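Local atomic coordinates of glycerophosphoryl diester phosphodiesterase (Agrobacterium tumefaciens str. C58, PDB entry 3KS6), a protein that belongs to the glycerophosphoryl diester phosphodiesterase family, adopts a TIM-barrel-type fold and holds a magnesium ion in a site of acidic side chains. Residues D43-D51 against P85-A93; Y95-I106 against M131-F140. All coordinates share one frame; numbering follows the deposited sequence.

Contact 1. Residues D43-D51 against P85-A93; sequences DGAIVVHHD and PMTLEELCA
V48 and I46 of a short antiparallel strand meet the start of helix 88-95, at the flank of the TIM barrel, where strand 46-48 folds back along barrel strand 33-40. Two backbone bonds join the segments: V48 N gives a nearly straight bond (172°) to M86 O at 2.8 Å, and L88 N, in the first turn of the helix, reaches I46 O at 3.0 Å. V47 and T87 form a non-hydrogen-bonded pair between them, their side chains diverging. The apolar side chains pack tightly where the strand meets the helix. I46 and L88 run side by side in the same direction, with I46 CG2 3.7 Å from L88 CB, while V48 CG2 approaches T87 O and touches L91 CD2 at 4.0 Å. F23 of helix 20-27 and F36 of strand 33-40 close round V48 and L91. Toward the solvent the contact thins out: the turn at D43 and G44 is exposed. T87 N-caps the helix in a capping box: chi1 of 62° sets OG1 between the backbone N and the carbonyl carbon, where it accepts from E90 N, and T87 N donates back to E90 OE1, which also pairs with K73. Between V48 and M86 a water stands in for a second direct bond, donating to V48 O at 2.6 Å and accepting from M86 N.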
loop_
_atom_site.group_PDB
_atom_site.type_symbol
_atom_site.label_atom_id
_atom_site.label_comp_id
_atom_site.label_asym_id
_atom_site.label_seq_id
_atom_site.Cartn_x
_atom_site.Cartn_y
_atom_site.Cartn_z
ATOM N N ASP A 43 11.532 8.255 -19.024
ATOM C CA ASP A 43 12.891 8.764 -18.853
ATOM C C ASP A 43 13.552 8.341 -17.539
ATOM O O ASP A 43 14.482 8.990 -17.076
ATOM C CB ASP A 43 12.955 10.305 -19.058
ATOM C CG ASP A 43 12.097 11.097 -18.069
ATOM O OD1 ASP A 43 11.147 10.531 -17.483
ATOM O OD2 ASP A 43 12.370 12.313 -17.886
ATOM N N GLY A 44 13.040 7.278 -16.928
ATOM C CA GLY A 44 13.719 6.623 -15.819
ATOM C C GLY A 44 13.494 7.164 -14.431
ATOM O O GLY A 44 14.307 6.920 -13.549
ATOM N N ALA A 45 12.382 7.852 -14.233
ATOM C CA ALA A 45 12.027 8.393 -12.930
ATOM C C ALA A 45 10.972 7.476 -12.317
ATOM O O ALA A 45 10.471 6.565 -12.987
ATOM C CB ALA A 45 11.492 9.799 -13.071
ATOM N N ILE A 46 10.681 7.722 -11.035
ATOM C CA ILE A 46 9.725 6.964 -10.234
ATOM C C ILE A 46 8.663 7.946 -9.709
ATOM O O ILE A 46 8.990 8.870 -8.992
ATOM C CB ILE A 46 10.388 6.268 -9.061
ATOM C CG1 ILE A 46 11.480 5.309 -9.553
ATOM C CG2 ILE A 46 9.320 5.504 -8.221
ATOM C CD1 ILE A 46 12.257 4.674 -8.438
ATOM N N VAL A 47 7.409 7.764 -10.102
ATOM C CA VAL A 47 6.343 8.616 -9.607
ATOM C C VAL A 47 5.364 7.824 -8.769
ATOM O O VAL A 47 5.155 6.634 -8.988
ATOM C CB VAL A 47 5.585 9.358 -10.721
ATOM C CG1 VAL A 47 6.531 10.319 -11.460
ATOM C CG2 VAL A 47 4.912 8.371 -11.685
ATOM N N VAL A 48 4.778 8.531 -7.814
ATOM C CA VAL A 48 3.848 7.989 -6.830
ATOM C C VAL A 48 2.414 8.227 -7.371
ATOM O O VAL A 48 1.943 9.349 -7.469
ATOM C CB VAL A 48 4.011 8.689 -5.463
ATOM C CG1 VAL A 48 3.085 8.089 -4.425
ATOM C CG2 VAL A 48 5.484 8.627 -4.991
ATOM N N HIS A 49 1.756 7.153 -7.773
ATOM C CA HIS A 49 0.429 7.212 -8.407
ATOM C C HIS A 49 -0.179 5.838 -8.344
ATOM O O HIS A 49 0.538 4.839 -8.479
ATOM C CB HIS A 49 0.571 7.651 -9.865
ATOM C CG HIS A 49 -0.660 8.293 -10.428
ATOM N ND1 HIS A 49 -0.928 9.630 -10.251
ATOM C CD2 HIS A 49 -1.685 7.803 -11.174
ATOM C CE1 HIS A 49 -2.063 9.945 -10.851
ATOM N NE2 HIS A 49 -2.546 8.858 -11.423
ATOM N N HIS A 50 -1.499 5.755 -8.183
ATOM C CA HIS A 50 -2.131 4.444 -8.115
ATOM C C HIS A 50 -2.234 3.754 -9.483
ATOM O O HIS A 50 -1.582 2.732 -9.697
ATOM C CB HIS A 50 -3.520 4.548 -7.469
ATOM C CG HIS A 50 -4.250 3.252 -7.491
ATOM N ND1 HIS A 50 -5.433 3.075 -8.183
ATOM C CD2 HIS A 50 -3.920 2.049 -6.977
ATOM C CE1 HIS A 50 -5.796 1.809 -8.077
ATOM N NE2 HIS A 50 -4.901 1.170 -7.343
ATOM N N ASP A 51 -3.026 4.309 -10.413
ATOM C CA ASP A 51 -3.195 3.663 -11.721
ATOM C C ASP A 51 -1.931 3.830 -12.583
ATOM O O ASP A 51 -1.154 4.772 -12.385
ATOM C CB ASP A 51 -4.372 4.256 -12.501
ATOM C CG ASP A 51 -5.726 3.856 -11.962
ATOM O OD1 ASP A 51 -5.862 2.831 -11.266
ATOM O OD2 ASP A 51 -6.664 4.606 -12.277
ATOM N N PRO A 85 1.536 15.249 -9.375
ATOM C CA PRO A 85 2.071 13.971 -8.925
ATOM C C PRO A 85 3.490 14.067 -8.369
ATOM O O PRO A 85 4.320 14.832 -8.893
ATOM C CB PRO A 85 2.054 13.103 -10.189
ATOM C CG PRO A 85 0.944 13.667 -11.012
ATOM C CD PRO A 85 0.950 15.161 -10.728
HETATM N N MSE A 86 3.751 13.303 -7.316
HETATM C CA MSE A 86 5.066 13.273 -6.653
HETATM C C MSE A 86 6.003 12.216 -7.213
HETATM O O MSE A 86 5.568 11.190 -7.779
HETATM C CB MSE A 86 4.924 12.970 -5.157
HETATM C CG MSE A 86 4.007 13.882 -4.364
HETATM SE SE MSE A 86 4.207 13.560 -2.446
HETATM C CE MSE A 86 5.812 14.463 -2.050
ATOM N N THR A 87 7.304 12.470 -7.029
ATOM C CA THR A 87 8.324 11.472 -7.253
ATOM C C THR A 87 8.574 10.729 -5.936
ATOM O O THR A 87 8.217 11.211 -4.848
ATOM C CB THR A 87 9.669 12.088 -7.742
ATOM O OG1 THR A 87 10.177 12.968 -6.727
ATOM C CG2 THR A 87 9.489 12.816 -9.071
ATOM N N LEU A 88 9.172 9.545 -6.032
ATOM C CA LEU A 88 9.535 8.798 -4.835
ATOM C C LEU A 88 10.458 9.674 -3.945
ATOM O O LEU A 88 10.278 9.754 -2.714
ATOM C CB LEU A 88 10.213 7.458 -5.200
ATOM C CG LEU A 88 10.719 6.564 -4.053
ATOM C CD1 LEU A 88 9.627 6.268 -2.999
ATOM C CD2 LEU A 88 11.348 5.275 -4.610
ATOM N N GLU A 89 11.429 10.349 -4.555
ATOM C CA GLU A 89 12.365 11.193 -3.803
ATOM C C GLU A 89 11.658 12.262 -2.972
ATOM O O GLU A 89 11.989 12.521 -1.792
ATOM C CB GLU A 89 13.355 11.872 -4.776
ATOM C CG GLU A 89 14.256 12.900 -4.080
ATOM C CD GLU A 89 15.197 13.667 -5.010
ATOM O OE1 GLU A 89 14.935 13.747 -6.230
ATOM O OE2 GLU A 89 16.199 14.200 -4.476
ATOM N N GLU A 90 10.694 12.917 -3.596
ATOM C CA GLU A 90 9.911 13.949 -2.915
ATOM C C GLU A 90 9.124 13.356 -1.748
ATOM O O GLU A 90 9.041 13.972 -0.681
ATOM C CB GLU A 90 8.992 14.631 -3.914
ATOM C CG GLU A 90 9.767 15.501 -4.906
ATOM C CD GLU A 90 8.958 15.914 -6.167
ATOM O OE1 GLU A 90 7.819 15.457 -6.387
ATOM O OE2 GLU A 90 9.509 16.695 -6.964
ATOM N N LEU A 91 8.555 12.155 -1.951
ATOM C CA LEU A 91 7.863 11.427 -0.875
ATOM C C LEU A 91 8.829 11.102 0.265
ATOM O O LEU A 91 8.529 11.314 1.443
ATOM C CB LEU A 91 7.175 10.152 -1.409
ATOM C CG LEU A 91 6.364 9.303 -0.406
ATOM C CD1 LEU A 91 5.217 10.072 0.290
ATOM C CD2 LEU A 91 5.855 8.035 -1.065
ATOM N N CYS A 92 10.004 10.604 -0.081
ATOM C CA CYS A 92 11.006 10.256 0.929
ATOM C C CYS A 92 11.372 11.473 1.786
ATOM O O CYS A 92 11.443 11.390 3.007
ATOM C CB CYS A 92 12.255 9.688 0.251
ATOM S SG CYS A 92 12.070 8.031 -0.390
ATOM N N ALA A 93 11.521 12.626 1.138
ATOM C CA ALA A 93 11.827 13.877 1.872
ATOM C C ALA A 93 10.775 14.224 2.910
ATOM O O ALA A 93 11.084 14.790 3.977
ATOM C CB ALA A 93 11.994 15.031 0.895
HETATM O O HOH W 1 1.532 11.705 -6.328
#

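Contact 2. Residues Y95-I106 against M131-F140. With MG (magnesium ion), chain F.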
loop_
_atom_site.group_PDB
_atom_site.type_symbol
_atom_site.label_atom_id
_atom_site.label_comp_id
_atom_site.label_asym_id
_atom_site.label_seq_id
_atom_site.Cartn_x
_atom_site.Cartn_y
_atom_site.Cartn_z
ATOM N N TYR A 95 9.198 12.133 4.767
ATOM C CA TYR A 95 9.185 11.127 5.839
ATOM C C TYR A 95 10.524 10.993 6.576
ATOM O O TYR A 95 10.648 10.191 7.508
ATOM C CB TYR A 95 8.679 9.776 5.290
ATOM C CG TYR A 95 7.161 9.806 5.151
ATOM C CD1 TYR A 95 6.561 10.441 4.088
ATOM C CD2 TYR A 95 6.345 9.253 6.116
ATOM C CE1 TYR A 95 5.211 10.515 3.971
ATOM C CE2 TYR A 95 4.986 9.328 6.025
ATOM C CZ TYR A 95 4.411 9.956 4.947
ATOM O OH TYR A 95 3.039 10.045 4.828
ATOM N N VAL A 96 11.489 11.818 6.192
ATOM C CA VAL A 96 12.854 11.743 6.730
ATOM C C VAL A 96 12.856 11.762 8.255
ATOM O O VAL A 96 13.532 10.922 8.875
ATOM C CB VAL A 96 13.780 12.882 6.178
ATOM C CG1 VAL A 96 13.401 14.230 6.741
ATOM C CG2 VAL A 96 15.242 12.585 6.487
ATOM N N ASP A 97 12.070 12.675 8.832
ATOM C CA ASP A 97 11.981 12.859 10.272
ATOM C C ASP A 97 10.697 12.344 10.898
ATOM O O ASP A 97 10.449 12.608 12.059
ATOM C CB ASP A 97 12.072 14.347 10.595
ATOM C CG ASP A 97 13.413 14.940 10.244
ATOM O OD1 ASP A 97 14.444 14.231 10.380
ATOM O OD2 ASP A 97 13.428 16.126 9.844
ATOM N N SER A 98 9.865 11.626 10.154
ATOM C CA SER A 98 8.623 11.111 10.689
ATOM C C SER A 98 8.836 9.744 11.300
ATOM O O SER A 98 9.740 8.997 10.877
ATOM C CB SER A 98 7.636 10.972 9.513
ATOM O OG SER A 98 6.465 10.307 9.958
ATOM N N HIS A 99 8.012 9.385 12.283
ATOM C CA HIS A 99 8.026 8.013 12.821
ATOM C C HIS A 99 7.268 7.025 11.931
ATOM O O HIS A 99 7.404 5.814 12.108
ATOM C CB HIS A 99 7.453 8.002 14.253
ATOM C CG HIS A 99 5.963 7.828 14.334
ATOM N ND1 HIS A 99 5.068 8.843 14.067
ATOM C CD2 HIS A 99 5.212 6.748 14.679
ATOM C CE1 HIS A 99 3.834 8.396 14.241
ATOM N NE2 HIS A 99 3.892 7.127 14.610
ATOM N N VAL A 100 6.504 7.540 10.967
ATOM C CA VAL A 100 5.669 6.696 10.059
ATOM C C VAL A 100 6.552 6.069 8.973
ATOM O O VAL A 100 7.366 6.758 8.369
ATOM C CB VAL A 100 4.567 7.568 9.438
ATOM C CG1 VAL A 100 3.679 6.782 8.423
ATOM C CG2 VAL A 100 3.720 8.197 10.559
ATOM N N ASN A 101 6.345 4.781 8.700
ATOM C CA ASN A 101 7.153 4.041 7.758
ATOM C C ASN A 101 6.389 3.726 6.494
ATOM O O ASN A 101 5.234 4.091 6.383
ATOM C CB ASN A 101 7.691 2.814 8.431
ATOM C CG ASN A 101 8.686 3.164 9.522
ATOM O OD1 ASN A 101 9.398 4.167 9.438
ATOM N ND2 ASN A 101 8.731 2.349 10.537
ATOM N N PHE A 102 7.055 3.076 5.538
ATOM C CA PHE A 102 6.505 2.928 4.198
ATOM C C PHE A 102 5.928 1.540 3.978
ATOM O O PHE A 102 6.539 0.543 4.400
ATOM C CB PHE A 102 7.626 3.084 3.153
ATOM C CG PHE A 102 8.019 4.521 2.786
ATOM C CD1 PHE A 102 7.366 5.638 3.256
ATOM C CD2 PHE A 102 9.009 4.709 1.824
ATOM C CE1 PHE A 102 7.725 6.915 2.837
ATOM C CE2 PHE A 102 9.356 6.003 1.401
ATOM C CZ PHE A 102 8.704 7.094 1.933
ATOM N N ARG A 103 4.791 1.494 3.278
ATOM C CA ARG A 103 4.206 0.282 2.726
ATOM C C ARG A 103 4.115 0.578 1.200
ATOM O O ARG A 103 3.257 1.334 0.727
ATOM C CB ARG A 103 2.845 -0.036 3.366
ATOM C CG ARG A 103 2.064 -1.201 2.709
ATOM C CD ARG A 103 0.716 -1.260 3.303
ATOM N NE ARG A 103 -0.241 -2.121 2.616
ATOM C CZ ARG A 103 -0.876 -3.151 3.163
ATOM N NH1 ARG A 103 -0.723 -3.489 4.451
ATOM N NH2 ARG A 103 -1.763 -3.795 2.425
ATOM N N CYS A 104 5.052 0.020 0.470
ATOM C CA CYS A 104 5.238 0.310 -0.942
ATOM C C CYS A 104 4.620 -0.772 -1.824
ATOM O O CYS A 104 5.039 -1.914 -1.738
ATOM C CB CYS A 104 6.758 0.395 -1.196
ATOM S SG CYS A 104 7.216 0.660 -2.914
ATOM N N GLU A 105 3.690 -0.422 -2.703
ATOM C CA GLU A 105 3.078 -1.429 -3.594
ATOM C C GLU A 105 3.672 -1.371 -4.979
ATOM O O GLU A 105 3.762 -0.301 -5.570
ATOM C CB GLU A 105 1.548 -1.267 -3.682
ATOM C CG GLU A 105 0.888 -2.470 -4.353
ATOM C CD GLU A 105 -0.613 -2.346 -4.490
ATOM O OE1 GLU A 105 -1.247 -1.557 -3.732
ATOM O OE2 GLU A 105 -1.151 -3.010 -5.417
ATOM N N ILE A 106 4.059 -2.531 -5.475
ATOM C CA ILE A 106 4.589 -2.731 -6.830
ATOM C C ILE A 106 3.428 -3.139 -7.739
ATOM O O ILE A 106 2.847 -4.242 -7.594
ATOM C CB ILE A 106 5.639 -3.851 -6.833
ATOM C CG1 ILE A 106 6.768 -3.530 -5.861
ATOM C CG2 ILE A 106 6.229 -4.051 -8.262
ATOM C CD1 ILE A 106 7.477 -2.181 -6.195
HETATM N N MSE A 131 15.529 5.127 2.845
HETATM C CA MSE A 131 14.210 4.677 3.286
HETATM C C MSE A 131 14.003 3.165 3.139
HETATM O O MSE A 131 12.970 2.663 3.590
HETATM C CB MSE A 131 13.105 5.437 2.556
HETATM C CG MSE A 131 13.016 6.905 2.914
HETATM SE SE MSE A 131 12.559 7.149 4.799
HETATM C CE MSE A 131 10.836 6.290 4.842
ATOM N N LEU A 132 14.948 2.420 2.547
ATOM C CA LEU A 132 14.748 0.990 2.343
ATOM C C LEU A 132 14.480 0.264 3.644
ATOM O O LEU A 132 13.598 -0.574 3.714
ATOM C CB LEU A 132 15.959 0.320 1.678
ATOM C CG LEU A 132 15.775 -1.151 1.258
ATOM C CD1 LEU A 132 14.583 -1.319 0.319
ATOM C CD2 LEU A 132 17.072 -1.708 0.629
ATOM N N GLU A 133 15.271 0.580 4.670
ATOM C CA GLU A 133 15.144 -0.091 5.963
ATOM C C GLU A 133 13.877 0.274 6.711
ATOM O O GLU A 133 13.595 -0.315 7.755
ATOM C CB GLU A 133 16.387 0.151 6.834
ATOM C CG GLU A 133 17.686 -0.405 6.198
ATOM C CD GLU A 133 17.518 -1.845 5.639
ATOM O OE1 GLU A 133 17.103 -2.771 6.396
ATOM O OE2 GLU A 133 17.796 -2.036 4.429
ATOM N N ARG A 134 13.123 1.235 6.191
ATOM C CA ARG A 134 11.823 1.567 6.741
ATOM C C ARG A 134 10.692 1.188 5.803
ATOM O O ARG A 134 9.604 1.722 5.915
ATOM C CB ARG A 134 11.752 3.047 7.046
ATOM C CG ARG A 134 12.754 3.495 8.118
ATOM C CD ARG A 134 12.846 5.025 8.227
ATOM N NE ARG A 134 11.564 5.695 8.356
ATOM C CZ ARG A 134 11.389 7.009 8.286
ATOM N NH1 ARG A 134 12.419 7.827 8.100
ATOM N NH2 ARG A 134 10.168 7.495 8.409
ATOM N N THR A 135 10.924 0.246 4.903
ATOM C CA THR A 135 9.910 -0.102 3.909
ATOM C C THR A 135 9.486 -1.579 3.997
ATOM O O THR A 135 10.324 -2.483 4.196
ATOM C CB THR A 135 10.421 0.190 2.473
ATOM O OG1 THR A 135 10.697 1.578 2.352
ATOM C CG2 THR A 135 9.362 -0.191 1.410
ATOM N N THR A 136 8.174 -1.783 3.896
ATOM C CA THR A 136 7.553 -3.096 3.643
ATOM C C THR A 136 7.030 -3.045 2.215
ATOM O O THR A 136 6.481 -2.029 1.794
ATOM C CB THR A 136 6.355 -3.339 4.614
ATOM O OG1 THR A 136 6.865 -3.648 5.916
ATOM C CG2 THR A 136 5.455 -4.473 4.144
ATOM N N PHE A 137 7.179 -4.137 1.471
ATOM C CA PHE A 137 6.728 -4.183 0.092
ATOM C C PHE A 137 5.490 -5.051 -0.051
ATOM O O PHE A 137 5.371 -6.099 0.583
ATOM C CB PHE A 137 7.812 -4.746 -0.843
ATOM C CG PHE A 137 9.029 -3.870 -0.934
ATOM C CD1 PHE A 137 9.084 -2.841 -1.869
ATOM C CD2 PHE A 137 10.113 -4.096 -0.114
ATOM C CE1 PHE A 137 10.210 -2.048 -1.969
ATOM C CE2 PHE A 137 11.254 -3.278 -0.190
ATOM C CZ PHE A 137 11.305 -2.277 -1.149
ATOM N N SER A 138 4.609 -4.651 -0.957
ATOM C CA SER A 138 3.373 -5.401 -1.188
ATOM C C SER A 138 3.128 -5.480 -2.700
ATOM O O SER A 138 3.656 -4.672 -3.434
ATOM C CB SER A 138 2.192 -4.679 -0.556
ATOM O OG SER A 138 1.974 -3.405 -1.148
ATOM N N SER A 139 2.358 -6.477 -3.136
ATOM C CA SER A 139 1.943 -6.555 -4.539
ATOM C C SER A 139 0.837 -7.541 -4.649
ATOM O O SER A 139 0.793 -8.485 -3.846
ATOM C CB SER A 139 3.086 -7.078 -5.407
ATOM O OG SER A 139 2.763 -7.000 -6.769
ATOM N N PHE A 140 -0.053 -7.356 -5.637
ATOM C CA PHE A 140 -1.019 -8.415 -5.974
ATOM C C PHE A 140 -0.380 -9.504 -6.844
ATOM O O PHE A 140 -0.957 -10.581 -6.977
ATOM C CB PHE A 140 -2.198 -7.844 -6.748
ATOM C CG PHE A 140 -3.197 -7.123 -5.901
ATOM C CD1 PHE A 140 -3.053 -5.769 -5.618
ATOM C CD2 PHE A 140 -4.283 -7.793 -5.360
ATOM C CE1 PHE A 140 -3.984 -5.098 -4.855
ATOM C CE2 PHE A 140 -5.211 -7.104 -4.572
ATOM C CZ PHE A 140 -5.054 -5.769 -4.345
HETATM MG MG MG F . -1.940 0.301 -3.265
HETATM O O HOH W 2 6.814 -0.450 7.022
HETATM O O HOH W 3 -0.237 -2.001 -0.360
HETATM O O HOH W 4 0.072 -4.824 -6.976
HETATM O O HOH W 5 -2.740 2.256 -3.053
HETATM O O HOH W 6 -3.380 -0.054 -4.737
#
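R134 starts with CG beside its backbone N (chi1 -63°) and bends at chi3 (50°), which brings the edge of its guanidinium to the turn leading into strand 101-106; M131, present as selenomethionine and bent at chi2 and chi3, curls its methyl CE between that guanidinium and the F102 ring. The two segments are the parallel strands of a beta-alpha-beta unit of the TIM barrel, connected through helix 118-128. NH1 and NH2 of R134 share Y95 O, NH2 also donates to V100 O, and NE meets N101 OD1 at 2.9 Å with an N-H...O angle of 159°. All these acceptors lie near the guanidinium plane, so its rotation is fixed, and Y95 O takes a third bond from S98 N. M131 CE sits 3.5 Å from the F102 ring centroid, almost on the normal, a CH-pi contact; T135 OG1 lies at the ring's edge and donates to M131 O. Regular parallel bonds continue from F102 N to R134 O as far as I106 N to S138 O. The sheet's two faces differ. C104 and F137 point to the helix-covered side, whereas R103, E105 and S138 turn inward, where water joins R103 NE to S138 OG. E105, extended beyond CG, binds the magnesium ion through OE1 at 2.0 Å; E35, D37 and two waters are among the metal's other ligands. The second carboxylate oxygen, E105 OE2, lies at the edge of the F140 ring, 3.4 Å from F140 CD1, and accepts from a water 2.7 Å away.

The contacts follow one another along the chain, contact 1 closing before contact 2 opens; helix 88-95 is followed, after a short loop, by strand 101-106. Their centres are about 13 Å apart, and both belong to the same curled sheet: strand 33-40 pairs with strand 46-48 of contact 1 and with strand 101-106 of contact 2. They also touch directly, since C92 SG packs 3.6 Å from M131 CG and L91 CG lies 4.0 Å from F102 CZ, so the side of the helix bearing L91 and C92 is shared by both. Strand 33-40 carries E35 and D37 to the magnesium site to which E105 of contact 2 also belongs; contact 1 lies beside that strand, the V48 side chain about 9 Å from the ion.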